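Local coordinates for protein neutral ceramidase (Pseudomonas aeruginosa, PDB 2ZWS) that hydrolyses the N-acyl linkage of ceramides to give sphingosine and free fatty acid, and also runs the reverse synthesis, as a zinc-containing secreted amidohydrolase, at residues N245-L249 / F412-V418. Sequence-based numbering, arbitrary orientation.
Sequences NAGNL and FTVMAGV
Gly247 and Asn248 each make one direct hydrogen bond to 412-418. Gly247 N donates to Phe412 O at 2.9 Å, from above the carbonyl plane. Asn248 OD1 accepts from Val414 N at 3.1 Å, with the donor tilted 29° from the amide's carbonyl plane. Asn248 chi1 of 52° sets CG between its backbone N and carbonyl carbon, which brings OD1 to the N-H of Val414, the first residue of the helix. Two waters add bridges: one accepts from Ala246 N and Phe412 N, the other from Asn248 ND2 and Met415 N. Thr413 is the N-cap, its OG1 accepting from Ala416 N at 3.3 Å and also hydrogen-bonded to Glu454.

Asn245 lies against the helix backbone, with OD1 3.5 Å from Gly417 CA; ND2 is hydrogen-bonded to Asp179 and OD1 to Arg421. The Asn248 side chain crosses that of Thr413 at about a right angle, its CG 3.6 Å from Thr413 CB. Leu249 CD1 meets Val414 CG2 at 3.6 Å.

The contact is buried beside the zinc site. Zinc ligands Glu411 and Tyr448 lie near Gly247, and Leu249 O is hydrogen-bonded to ND1 of the zinc ligand His204. The type I turn Ala246-Leu249, leading from strand 238-242 into strand 249-251, meets the junction of strand 411-412 and helix 414-428.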
loop_
_atom_site.group_PDB
_atom_site.type_symbol
_atom_site.label_atom_id
_atom_site.label_comp_id
_atom_site.label_asym_id
_atom_site.label_seq_id
_atom_site.Cartn_x
_atom_site.Cartn_y
_atom_site.Cartn_z
ATOM N N ASN A 245 -11.823 5.332 4.096
ATOM C CA ASN A 245 -12.530 5.755 2.910
ATOM C C ASN A 245 -11.826 7.030 2.415
ATOM O O ASN A 245 -12.181 8.151 2.799
ATOM C CB ASN A 245 -14.042 5.985 3.191
ATOM C CG ASN A 245 -14.337 6.444 4.633
ATOM O OD1 ASN A 245 -15.055 5.758 5.379
ATOM N ND2 ASN A 245 -13.804 7.605 5.017
ATOM N N ALA A 246 -10.828 6.848 1.553
ATOM C CA ALA A 246 -9.936 7.954 1.122
ATOM C C ALA A 246 -10.121 8.367 -0.342
ATOM O O ALA A 246 -9.317 9.147 -0.874
ATOM C CB ALA A 246 -8.477 7.553 1.369
ATOM N N GLY A 247 -11.180 7.881 -0.986
ATOM C CA GLY A 247 -11.340 8.063 -2.423
ATOM C C GLY A 247 -11.252 9.518 -2.864
ATOM O O GLY A 247 -10.726 9.822 -3.952
ATOM N N ASN A 248 -11.797 10.422 -2.051
ATOM C CA ASN A 248 -11.814 11.831 -2.431
ATOM C C ASN A 248 -10.972 12.705 -1.500
ATOM O O ASN A 248 -11.198 13.910 -1.397
ATOM C CB ASN A 248 -13.271 12.387 -2.580
ATOM C CG ASN A 248 -14.150 12.117 -1.342
ATOM O OD1 ASN A 248 -13.732 11.420 -0.405
ATOM N ND2 ASN A 248 -15.362 12.700 -1.324
ATOM N N LEU A 249 -9.969 12.095 -0.848
ATOM C CA LEU A 249 -9.143 12.800 0.134
ATOM C C LEU A 249 -7.655 12.813 -0.241
ATOM O O LEU A 249 -7.033 11.755 -0.419
ATOM C CB LEU A 249 -9.298 12.165 1.521
ATOM C CG LEU A 249 -10.648 12.311 2.215
ATOM C CD1 LEU A 249 -10.689 11.387 3.423
ATOM C CD2 LEU A 249 -10.804 13.735 2.692
ATOM N N PHE A 412 -13.185 4.163 -1.554
ATOM C CA PHE A 412 -14.499 4.718 -1.253
ATOM C C PHE A 412 -14.371 6.172 -0.848
ATOM O O PHE A 412 -13.521 6.529 -0.062
ATOM C CB PHE A 412 -15.143 3.915 -0.128
ATOM C CG PHE A 412 -15.592 2.547 -0.555
ATOM C CD1 PHE A 412 -14.649 1.549 -0.886
ATOM C CD2 PHE A 412 -16.939 2.233 -0.610
ATOM C CE1 PHE A 412 -15.071 0.294 -1.312
ATOM C CE2 PHE A 412 -17.352 0.966 -0.998
ATOM C CZ PHE A 412 -16.409 -0.014 -1.357
ATOM N N THR A 413 -15.252 7.020 -1.354
ATOM C CA THR A 413 -15.257 8.395 -0.886
ATOM C C THR A 413 -15.739 8.427 0.549
ATOM O O THR A 413 -16.282 7.444 1.051
ATOM C CB THR A 413 -16.235 9.240 -1.669
ATOM O OG1 THR A 413 -17.546 8.659 -1.551
ATOM C CG2 THR A 413 -15.811 9.339 -3.126
ATOM N N VAL A 414 -15.541 9.568 1.208
ATOM C CA VAL A 414 -15.927 9.703 2.626
ATOM C C VAL A 414 -17.370 9.201 2.843
ATOM O O VAL A 414 -17.602 8.313 3.659
ATOM C CB VAL A 414 -15.765 11.168 3.126
ATOM C CG1 VAL A 414 -16.398 11.367 4.535
ATOM C CG2 VAL A 414 -14.282 11.574 3.125
ATOM N N MET A 415 -18.343 9.762 2.114
ATOM C CA MET A 415 -19.735 9.405 2.383
ATOM C C MET A 415 -20.066 7.994 1.909
ATOM O O MET A 415 -20.949 7.326 2.488
ATOM C CB MET A 415 -20.715 10.424 1.776
ATOM C CG MET A 415 -20.686 11.812 2.425
ATOM S SD MET A 415 -20.516 11.795 4.245
ATOM C CE MET A 415 -21.955 10.852 4.816
ATOM N N ALA A 416 -19.365 7.505 0.884
ATOM C CA ALA A 416 -19.634 6.124 0.441
ATOM C C ALA A 416 -19.254 5.147 1.563
ATOM O O ALA A 416 -19.993 4.194 1.857
ATOM C CB ALA A 416 -18.921 5.809 -0.868
ATOM N N GLY A 417 -18.133 5.421 2.213
ATOM C CA GLY A 417 -17.675 4.580 3.323
ATOM C C GLY A 417 -18.482 4.799 4.590
ATOM O O GLY A 417 -18.884 3.837 5.279
ATOM N N VAL A 418 -18.732 6.072 4.905
ATOM C CA VAL A 418 -19.518 6.407 6.099
ATOM C C VAL A 418 -20.919 5.778 6.059
ATOM O O VAL A 418 -21.390 5.253 7.057
ATOM C CB VAL A 418 -19.603 7.940 6.349
ATOM C CG1 VAL A 418 -20.611 8.246 7.463
ATOM C CG2 VAL A 418 -18.233 8.471 6.718
HETATM O O HOH W 1 -11.016 3.825 0.504
HETATM O O HOH W 2 -17.787 11.965 0.183
#